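Local coordinates for PhnB protein (Bacillus cereus, PDB 3OMS) that is of unknown function but belongs to the glyoxalase superfamily and carries the name of a putative 3-demethylubiquinone-9 3-methyltransferase, a role still to be confirmed, at residues E90-E93 with E94-T97; E18-A21 with E22-M25; S41-E45 with N46-K50; I108-L112 with G113-F117. One frame throughout, in Å; residues are numbered along the deposited sequence.

Contact 1: residues E90-E93 with E94-T97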
loop_
_atom_site.group_PDB
_atom_site.type_symbol
_atom_site.label_atom_id
_atom_site.label_comp_id
_atom_site.label_asym_id
_atom_site.label_seq_id
_atom_site.Cartn_x
_atom_site.Cartn_y
_atom_site.Cartn_z
ATOM N N GLU A 90 -13.641 7.727 13.144
ATOM C CA GLU A 90 -14.531 7.538 14.309
ATOM C C GLU A 90 -15.764 8.438 14.245
ATOM O O GLU A 90 -16.865 8.085 14.748
ATOM C CB GLU A 90 -13.790 7.892 15.614
ATOM C CG GLU A 90 -12.699 6.907 16.067
ATOM C CD GLU A 90 -11.460 6.939 15.192
ATOM O OE1 GLU A 90 -10.709 7.930 15.254
ATOM O OE2 GLU A 90 -11.237 5.958 14.445
ATOM N N THR A 91 -15.568 9.639 13.687
ATOM C CA THR A 91 -16.635 10.651 13.636
ATOM C C THR A 91 -16.797 11.289 12.265
ATOM O O THR A 91 -15.846 11.308 11.446
ATOM C CB THR A 91 -16.382 11.801 14.604
ATOM O OG1 THR A 91 -15.167 12.461 14.246
ATOM C CG2 THR A 91 -16.306 11.302 16.078
ATOM N N GLU A 92 -18.023 11.751 12.032
ATOM C CA GLU A 92 -18.402 12.535 10.866
ATOM C C GLU A 92 -17.490 13.731 10.687
ATOM O O GLU A 92 -17.029 14.000 9.582
ATOM C CB GLU A 92 -19.847 13.022 11.009
ATOM C CG GLU A 92 -20.868 12.127 10.309
ATOM C CD GLU A 92 -21.212 12.625 8.908
ATOM O OE1 GLU A 92 -20.278 12.909 8.116
ATOM O OE2 GLU A 92 -22.417 12.752 8.607
ATOM N N GLU A 93 -17.204 14.433 11.772
ATOM C CA GLU A 93 -16.296 15.561 11.705
ATOM C C GLU A 93 -14.939 15.154 11.171
ATOM O O GLU A 93 -14.373 15.845 10.324
ATOM C CB GLU A 93 -16.127 16.207 13.067
ATOM C CG GLU A 93 -14.974 17.213 13.146
ATOM C CD GLU A 93 -15.041 18.109 14.391
ATOM O OE1 GLU A 93 -16.145 18.277 14.968
ATOM O OE2 GLU A 93 -13.978 18.647 14.781
ATOM N N GLU A 94 -14.404 14.034 11.669
ATOM C CA GLU A 94 -13.097 13.622 11.240
ATOM C C GLU A 94 -13.124 13.280 9.746
ATOM O O GLU A 94 -12.220 13.667 9.025
ATOM C CB GLU A 94 -12.601 12.419 12.046
ATOM C CG GLU A 94 -11.309 11.804 11.513
ATOM C CD GLU A 94 -11.002 10.394 12.083
ATOM O OE1 GLU A 94 -11.781 9.828 12.891
ATOM O OE2 GLU A 94 -10.004 9.830 11.643
ATOM N N ILE A 95 -14.116 12.521 9.291
ATOM C CA ILE A 95 -14.119 12.068 7.896
ATOM C C ILE A 95 -14.289 13.273 6.961
ATOM O O ILE A 95 -13.590 13.389 5.933
ATOM C CB ILE A 95 -15.140 10.913 7.599
ATOM C CG1 ILE A 95 -14.899 10.396 6.159
ATOM C CG2 ILE A 95 -16.637 11.371 7.762
ATOM C CD1 ILE A 95 -15.550 9.010 5.799
ATOM N N ASP A 96 -15.158 14.208 7.351
ATOM C CA ASP A 96 -15.399 15.439 6.576
ATOM C C ASP A 96 -14.121 16.243 6.432
ATOM O O ASP A 96 -13.772 16.689 5.324
ATOM C CB ASP A 96 -16.483 16.321 7.235
ATOM C CG ASP A 96 -17.878 15.746 7.080
ATOM O OD1 ASP A 96 -18.120 14.847 6.227
ATOM O OD2 ASP A 96 -18.770 16.191 7.838
ATOM N N THR A 97 -13.403 16.402 7.540
ATOM C CA THR A 97 -12.172 17.180 7.547
ATOM C C THR A 97 -11.054 16.518 6.766
ATOM O O THR A 97 -10.412 17.181 5.968
ATOM C CB THR A 97 -11.659 17.443 8.967
ATOM O OG1 THR A 97 -12.654 18.164 9.683
ATOM C CG2 THR A 97 -10.399 18.303 8.905
#

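Contact 2: residues E18-A21 with E22-M25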
loop_
_atom_site.group_PDB
_atom_site.type_symbol
_atom_site.label_atom_id
_atom_site.label_comp_id
_atom_site.label_asym_id
_atom_site.label_seq_id
_atom_site.Cartn_x
_atom_site.Cartn_y
_atom_site.Cartn_z
ATOM N N GLU A 18 8.773 11.147 -6.529
ATOM C CA GLU A 18 9.889 11.664 -7.342
ATOM C C GLU A 18 10.207 13.137 -7.023
ATOM O O GLU A 18 10.379 13.963 -7.930
ATOM C CB GLU A 18 9.617 11.469 -8.863
ATOM C CG GLU A 18 9.548 9.972 -9.230
ATOM C CD GLU A 18 9.334 9.677 -10.697
ATOM O OE1 GLU A 18 9.149 10.619 -11.510
ATOM O OE2 GLU A 18 9.390 8.467 -11.017
ATOM N N GLY A 19 10.308 13.457 -5.738
ATOM C CA GLY A 19 10.655 14.818 -5.321
ATOM C C GLY A 19 9.741 15.400 -4.275
ATOM O O GLY A 19 10.078 16.403 -3.691
ATOM N N LYS A 20 8.605 14.781 -4.027
ATOM C CA LYS A 20 7.615 15.314 -3.093
ATOM C C LYS A 20 7.479 14.537 -1.756
ATOM O O LYS A 20 6.539 14.808 -1.000
ATOM C CB LYS A 20 6.252 15.372 -3.791
ATOM C CG LYS A 20 6.260 16.182 -5.130
ATOM C CD LYS A 20 5.811 17.559 -4.909
ATOM C CE LYS A 20 5.806 18.380 -6.254
ATOM N NZ LYS A 20 6.296 19.741 -5.982
ATOM N N ALA A 21 8.391 13.601 -1.469
ATOM C CA ALA A 21 8.233 12.715 -0.302
ATOM C C ALA A 21 8.074 13.543 0.980
ATOM O O ALA A 21 7.196 13.295 1.805
ATOM C CB ALA A 21 9.420 11.741 -0.155
ATOM N N GLU A 22 8.973 14.510 1.164
ATOM C CA GLU A 22 9.027 15.227 2.428
ATOM C C GLU A 22 7.761 16.073 2.588
ATOM O O GLU A 22 7.131 16.056 3.662
ATOM C CB GLU A 22 10.279 16.077 2.547
ATOM C CG GLU A 22 10.366 16.748 3.963
ATOM C CD GLU A 22 11.709 17.322 4.302
ATOM O OE1 GLU A 22 12.664 17.216 3.484
ATOM O OE2 GLU A 22 11.825 17.877 5.423
ATOM N N GLU A 23 7.376 16.802 1.523
ATOM C CA GLU A 23 6.145 17.570 1.566
ATOM C C GLU A 23 4.941 16.661 1.861
ATOM O O GLU A 23 4.052 17.005 2.641
ATOM C CB GLU A 23 5.947 18.302 0.234
ATOM C CG GLU A 23 4.749 19.248 0.161
ATOM C CD GLU A 23 4.514 19.667 -1.306
ATOM O OE1 GLU A 23 5.393 20.332 -1.867
ATOM O OE2 GLU A 23 3.515 19.268 -1.898
ATOM N N ALA A 24 4.919 15.499 1.219
ATOM C CA ALA A 24 3.804 14.570 1.343
ATOM C C ALA A 24 3.690 14.048 2.739
ATOM O O ALA A 24 2.599 14.058 3.352
ATOM C CB ALA A 24 3.972 13.389 0.337
HETATM N N MSE A 25 4.843 13.656 3.305
HETATM C CA MSE A 25 4.888 13.193 4.675
HETATM C C MSE A 25 4.446 14.236 5.682
HETATM O O MSE A 25 3.684 13.953 6.611
HETATM C CB MSE A 25 6.332 12.769 4.999
HETATM C CG MSE A 25 6.540 12.051 6.216
HETATM SE SE MSE A 25 8.326 11.130 6.015
HETATM C CE MSE A 25 9.408 12.751 5.677
HETATM O O HOH W 1 10.886 15.462 -0.640
HETATM O O HOH W 2 9.124 17.436 -0.715
HETATM O O HOH W 3 8.195 19.089 -2.697
#

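Contact 3: residues S41-E45 with N46-K50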
loop_
_atom_site.group_PDB
_atom_site.type_symbol
_atom_site.label_atom_id
_atom_site.label_comp_id
_atom_site.label_asym_id
_atom_site.label_seq_id
_atom_site.Cartn_x
_atom_site.Cartn_y
_atom_site.Cartn_z
ATOM N N SER A 41 16.444 10.973 5.983
ATOM C CA SER A 41 17.762 11.325 5.434
ATOM C C SER A 41 17.569 11.859 4.019
ATOM O O SER A 41 16.684 11.398 3.284
ATOM C CB SER A 41 18.717 10.134 5.440
ATOM O OG SER A 41 18.067 9.004 4.904
ATOM N N ARG A 42 18.371 12.872 3.673
ATOM C CA ARG A 42 18.249 13.629 2.428
ATOM C C ARG A 42 19.560 13.615 1.673
ATOM O O ARG A 42 20.623 13.629 2.285
ATOM C CB ARG A 42 17.922 15.081 2.737
ATOM C CG ARG A 42 16.670 15.273 3.552
ATOM C CD ARG A 42 16.330 16.742 3.673
ATOM N NE ARG A 42 15.200 16.962 4.573
ATOM C CZ ARG A 42 15.303 17.093 5.900
ATOM N NH1 ARG A 42 16.479 16.986 6.495
ATOM N NH2 ARG A 42 14.214 17.316 6.643
ATOM N N TYR A 43 19.470 13.627 0.344
ATOM C CA TYR A 43 20.636 13.564 -0.505
ATOM C C TYR A 43 21.427 14.844 -0.341
ATOM O O TYR A 43 20.847 15.941 -0.368
ATOM C CB TYR A 43 20.235 13.381 -1.980
ATOM C CG TYR A 43 19.803 11.969 -2.298
ATOM C CD1 TYR A 43 20.747 10.935 -2.386
ATOM C CD2 TYR A 43 18.462 11.659 -2.441
ATOM C CE1 TYR A 43 20.363 9.655 -2.678
ATOM C CE2 TYR A 43 18.053 10.371 -2.721
ATOM C CZ TYR A 43 19.008 9.379 -2.842
ATOM O OH TYR A 43 18.586 8.107 -3.107
ATOM N N ASP A 44 22.731 14.700 -0.163
ATOM C CA ASP A 44 23.637 15.862 -0.209
ATOM C C ASP A 44 23.984 16.220 -1.663
ATOM O O ASP A 44 23.333 15.741 -2.594
ATOM C CB ASP A 44 24.903 15.596 0.622
ATOM C CG ASP A 44 25.793 14.538 0.008
ATOM O OD1 ASP A 44 26.489 13.864 0.782
ATOM O OD2 ASP A 44 25.768 14.358 -1.239
ATOM N N GLU A 45 25.029 17.050 -1.841
ATOM C CA GLU A 45 25.426 17.613 -3.157
ATOM C C GLU A 45 25.849 16.601 -4.250
ATOM O O GLU A 45 25.756 16.918 -5.449
ATOM C CB GLU A 45 26.567 18.637 -2.966
ATOM C CG GLU A 45 27.922 18.019 -2.569
ATOM C CD GLU A 45 28.934 19.056 -2.083
ATOM O OE1 GLU A 45 30.100 19.048 -2.555
ATOM O OE2 GLU A 45 28.558 19.884 -1.223
ATOM N N ASN A 46 26.300 15.410 -3.832
ATOM C CA ASN A 46 26.800 14.392 -4.767
ATOM C C ASN A 46 25.836 13.208 -5.028
ATOM O O ASN A 46 26.262 12.130 -5.474
ATOM C CB ASN A 46 28.192 13.900 -4.330
ATOM C CG ASN A 46 28.196 13.267 -2.947
ATOM O OD1 ASN A 46 28.736 13.837 -1.990
ATOM N ND2 ASN A 46 27.615 12.080 -2.837
ATOM N N GLY A 47 24.538 13.401 -4.768
ATOM C CA GLY A 47 23.527 12.439 -5.220
ATOM C C GLY A 47 23.634 11.007 -4.708
ATOM O O GLY A 47 24.229 10.777 -3.658
ATOM N N PRO A 48 23.102 10.020 -5.468
ATOM C CA PRO A 48 22.537 10.034 -6.820
ATOM C C PRO A 48 21.197 10.769 -7.035
ATOM O O PRO A 48 20.890 11.153 -8.164
ATOM C CB PRO A 48 22.393 8.545 -7.159
ATOM C CG PRO A 48 22.440 7.828 -5.877
ATOM C CD PRO A 48 23.252 8.643 -4.954
ATOM N N GLY A 49 20.392 10.956 -5.994
ATOM C CA GLY A 49 19.186 11.796 -6.116
ATOM C C GLY A 49 19.494 13.292 -6.009
ATOM O O GLY A 49 20.560 13.692 -5.588
ATOM N N LYS A 50 18.536 14.124 -6.391
ATOM C CA LYS A 50 18.724 15.587 -6.355
ATOM C C LYS A 50 18.884 16.041 -4.914
ATOM O O LYS A 50 18.332 15.417 -3.994
ATOM C CB LYS A 50 17.529 16.289 -6.993
ATOM C CG LYS A 50 17.516 16.136 -8.519
ATOM C CD LYS A 50 16.129 16.385 -9.129
ATOM C CE LYS A 50 16.210 16.614 -10.650
ATOM N NZ LYS A 50 14.823 16.669 -11.207
#

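Contact 4: residues I108-L112 with G113-F117. With EDO (1,2-ethanediol), chain B.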
loop_
_atom_site.group_PDB
_atom_site.type_symbol
_atom_site.label_atom_id
_atom_site.label_comp_id
_atom_site.label_asym_id
_atom_site.label_seq_id
_atom_site.Cartn_x
_atom_site.Cartn_y
_atom_site.Cartn_z
ATOM N N ILE A 108 -11.424 13.192 -7.540
ATOM C CA ILE A 108 -12.440 12.422 -6.838
ATOM C C ILE A 108 -12.823 11.199 -7.643
ATOM O O ILE A 108 -13.184 11.296 -8.812
ATOM C CB ILE A 108 -13.698 13.258 -6.576
ATOM C CG1 ILE A 108 -13.343 14.556 -5.845
ATOM C CG2 ILE A 108 -14.740 12.450 -5.810
ATOM C CD1 ILE A 108 -12.564 14.404 -4.493
ATOM N N LEU A 109 -12.795 10.044 -7.006
ATOM C CA LEU A 109 -13.207 8.822 -7.663
ATOM C C LEU A 109 -14.673 8.496 -7.298
ATOM O O LEU A 109 -15.477 8.144 -8.172
ATOM C CB LEU A 109 -12.257 7.697 -7.281
ATOM C CG LEU A 109 -10.792 7.945 -7.649
ATOM C CD1 LEU A 109 -9.889 6.720 -7.334
ATOM C CD2 LEU A 109 -10.786 8.281 -9.171
HETATM N N MSE A 110 -14.977 8.584 -5.999
HETATM C CA MSE A 110 -16.333 8.531 -5.466
HETATM C C MSE A 110 -16.491 9.629 -4.416
HETATM O O MSE A 110 -15.772 9.643 -3.392
HETATM C CB MSE A 110 -16.647 7.145 -4.859
HETATM C CG MSE A 110 -16.552 6.067 -5.928
HETATM SE SE MSE A 110 -16.814 4.264 -5.168
HETATM C CE MSE A 110 -18.707 4.404 -4.894
ATOM N N PRO A 111 -17.419 10.555 -4.666
ATOM C CA PRO A 111 -17.553 11.672 -3.755
ATOM C C PRO A 111 -18.010 11.211 -2.385
ATOM O O PRO A 111 -18.704 10.181 -2.267
ATOM C CB PRO A 111 -18.619 12.525 -4.424
ATOM C CG PRO A 111 -19.412 11.612 -5.223
ATOM C CD PRO A 111 -18.407 10.633 -5.758
ATOM N N LEU A 112 -17.650 11.982 -1.362
ATOM C CA LEU A 112 -17.944 11.649 0.026
ATOM C C LEU A 112 -19.428 11.790 0.279
ATOM O O LEU A 112 -20.015 12.896 0.133
ATOM C CB LEU A 112 -17.170 12.539 0.973
ATOM C CG LEU A 112 -17.408 12.229 2.466
ATOM C CD1 LEU A 112 -16.968 10.820 2.765
ATOM C CD2 LEU A 112 -16.698 13.241 3.371
ATOM N N GLY A 113 -20.059 10.688 0.702
ATOM C CA GLY A 113 -21.477 10.726 0.981
ATOM C C GLY A 113 -22.017 9.369 1.352
ATOM O O GLY A 113 -21.240 8.470 1.694
ATOM N N SER A 114 -23.340 9.239 1.257
ATOM C CA SER A 114 -24.009 7.987 1.599
ATOM C C SER A 114 -24.080 7.062 0.392
ATOM O O SER A 114 -24.315 7.500 -0.759
ATOM C CB SER A 114 -25.410 8.247 2.157
ATOM O OG SER A 114 -25.327 8.841 3.444
ATOM N N TYR A 115 -23.867 5.773 0.657
ATOM C CA TYR A 115 -23.962 4.757 -0.387
ATOM C C TYR A 115 -24.718 3.537 0.161
ATOM O O TYR A 115 -24.865 3.405 1.384
ATOM C CB TYR A 115 -22.568 4.361 -0.825
ATOM C CG TYR A 115 -21.835 5.417 -1.629
ATOM C CD1 TYR A 115 -21.972 5.500 -3.002
ATOM C CD2 TYR A 115 -20.995 6.317 -1.003
ATOM C CE1 TYR A 115 -21.265 6.458 -3.749
ATOM C CE2 TYR A 115 -20.310 7.284 -1.724
ATOM C CZ TYR A 115 -20.450 7.365 -3.087
ATOM O OH TYR A 115 -19.731 8.320 -3.765
ATOM N N PRO A 116 -25.189 2.643 -0.728
ATOM C CA PRO A 116 -25.892 1.469 -0.141
ATOM C C PRO A 116 -24.996 0.710 0.867
ATOM O O PRO A 116 -25.463 0.323 1.949
ATOM C CB PRO A 116 -26.255 0.628 -1.366
ATOM C CG PRO A 116 -26.354 1.675 -2.511
ATOM C CD PRO A 116 -25.210 2.626 -2.208
ATOM N N PHE A 117 -23.708 0.590 0.546
ATOM C CA PHE A 117 -22.759 -0.164 1.373
ATOM C C PHE A 117 -22.216 0.584 2.603
ATOM O O PHE A 117 -21.491 -0.015 3.406
ATOM C CB PHE A 117 -21.587 -0.693 0.506
ATOM C CG PHE A 117 -20.926 0.364 -0.382
ATOM C CD1 PHE A 117 -19.793 1.062 0.061
ATOM C CD2 PHE A 117 -21.428 0.640 -1.665
ATOM C CE1 PHE A 117 -19.188 2.038 -0.746
ATOM C CE2 PHE A 117 -20.832 1.617 -2.477
ATOM C CZ PHE A 117 -19.702 2.303 -2.016
HETATM C C1 EDO B . -23.132 9.379 -4.173
HETATM O O1 EDO B . -24.202 9.960 -4.936
HETATM C C2 EDO B . -22.893 10.141 -2.869
HETATM O O2 EDO B . -23.988 9.971 -1.943
#

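Contact 1: residues E90-E93 with E94-T97
The carboxylates of Glu90 and Glu94 are turned 50° against each other, and OE1 of Glu90 lies 3.2 Å from OE1 of Glu94, close for two acceptors. Lys10 of the second subunit, its NZ salt-bridged to Glu90 OE1 and Glu94 OE2, probably offsets their repulsion; the Glu90 side chain has an alternate conformer, so this pairing is not exclusive. On its syn side Glu94 OE1 also takes the backbone N-H of Glu90, over 2.8 Å between Glu90 N and Glu94 OE1, with the donor 33° out of the carboxylate plane. In a second acidic pair, two residues further on, the planes of Glu92 and Asp96 are more steeply inclined and Glu92 OE1 is 3.5 Å from Asp96 OD1. Lys120 is salt-bridged to both oxygens.

Thr91 is the N-cap of helix 92-103. Its OG1, set between the backbone N and the carbonyl carbon by a chi1 of 62°, accepts from the first-turn N-H of Glu94 at 3.1 Å from Thr91 OG1 to Glu94 N. Glu94 returns the bond to the N-H of Glu90 and not to that of Thr91, so the pattern departs from the classical capping box, and Thr91 N is buried without a partner. Regular helical bonding then starts with Ile95 N to Thr91 O at 3.0 Å and Asp96 N to Glu92 O at 2.9 Å. At the next residue, Glu93 O is gripped twice, by the backbone N and by OG1 of Thr97, which arrive from opposite faces of its carbonyl plane.

Contact 2: residues E18-A21 with E22-M25
Backbone hydrogen bonds from Ala24 N to Lys20 O and from Met25 N to Ala21 O begin helix 21-29, each 2.8 Å between those atoms. Lys20 holds the N-cap position, but its side chain makes no capping bond across the contact. Asp70 does part of that work from outside, accepting through OD1 from the N-H groups of Gly19 and Ala21.

Water completes the helix start. One water takes the N-H of Glu22, 2.8 Å from Glu22 N to its oxygen, and a second takes that of Glu23, 2.9 Å from Glu23 N. The second water also donates to Gly19 O at 3.3 Å. A third donates to Glu23 OE1 at 3.2 Å and, weakly, to Gly19 O, tying the preceding loop to the side chain of the first turn.

Charge plays a looser part. Lys20 and Glu23 run side by side and point the same way, Lys20 CD being 4.1 Å from Glu23 OE1, yet NZ stays 4.3 Å from that oxygen, beyond a salt bridge. The carboxylate of Glu23 has its own hydrogen bond to Tyr128, and Glu22 extends away, with CG anti to the backbone N (chi1 -175°), to a salt bridge with Arg42.

Apolar packing faces inward: Ala21 and selenomethionine Met25 lie against the sheet of strands 11-17, 64-70, 54-61 and 37-42, meeting 54-61 and 64-70, and Met25 also 37-42. The first-turn N-H groups are thus met by an aspartate and by water, and the acidic residues near this helix start would probably interact favourably with its dipole.

Contact 3: residues S41-E45 with N46-K50
The chain reverses through a type I beta turn from Asp44 to Gly47, closed only weakly by Gly47 N to Asp44 O at 3.4 Å, and a cis peptide bond before Pro48 bends it further. Within the turn, OD2 of Asp44 accepts from Asn46 N at 2.8 Å, an Asx turn laid over the beta turn. A chi1 of 69° places the Asp44 carboxylate between its backbone N and carbonyl carbon, within reach of that N-H, which meets OD2 on the anti side and 29° out of the plane. The Asn46 amide is steeply inclined to this carboxylate; Asn46 has two conformers, so the closeness of its OD1 to Asp44 is only one possibility.

Tyr43 fills the inside of the loop. Gly49 lies over one face of its ring: its N sits 3.5 Å above the plane near the centre, and its CA is 3.7 Å from the centroid, 11° off the normal, a CH-pi contact. With no side chain at Gly49, the main chain can lie flat against the ring. Pro48 CD approaches Tyr43 CE1 obliquely, at 3.8 Å, from the same side of the ring as Gly49, while Tyr43 CB approaches Lys50 O at 3.4 Å.

Tyr43 also makes backbone hydrogen bonds with Gly52 and Thr53, so the segment is the long hairpin connection between the antiparallel strands 37-42 and 54-61 of the first glyoxalase-fold module.

Contact 4: residues I108-L112 with G113-F117
Tyr115 reaches back across a corner of the chain to Met110 and Pro111, where strand 107-111 gives way to the short strand 114-115 in the second beta-alpha-beta-beta-beta module of the glyoxalase fold. Within this bend, Leu109 and Met110 both face Trp123, a classic beta bulge.

From its root outward, the tyrosine first places CB over one face of the Phe117 ring, 3.6 Å above the plane and offset toward the rim. With CG anti to the carbonyl carbon (chi1 -71°), the ring is carried toward residues 110 and 111. CD1 and CE1 come next, and both meet the terminal methyl of selenomethionine Met110, whose CE is 3.5 Å from Tyr115 CE1. The same methyl lies in plane at the edge of the Phe117 ring, 3.7 Å from Phe117 CZ, so it fills the angle between the two aromatic side chains. A 1,2-ethanediol molecule, probably from the crystallisation liquor, sets its C2 over a face of the Tyr115 ring, and its O2 donates to Ser114 O at 2.8 Å.

At the far end of the ring, OH passes close to the proline, 3.3 Å from Pro111 CD, and donates to the carbonyl of the same residue. Tyr115 OH and Pro111 O are 2.6 Å apart, with the hydroxyl in the carbonyl plane on a lone pair of the oxygen, at a C=O...O angle of 139°.

Along the chain the order is contact 2, contact 3, contact 1, contact 4. Contacts 2 and 3 lie by the sheet of strands 11-17, 64-70, 54-61 and 37-42, contact 2 following the first of these strands; contacts 1 and 4 lie by the sheet of strands 83-89, 131-136, 121-125 and 107-111, contact 1 following strand 83-89. Each pair has its centres 14 Å apart, the first joined by the Glu22-Arg42 salt bridge, the second by Ile95 and Asp96 packing on Leu112. Between the sheets the separation reaches 42 Å, from centre to centre of contacts 3 and 4. Both sheets have the strand order 1-4-3-2, consistent with the paired modules of the glyoxalase fold.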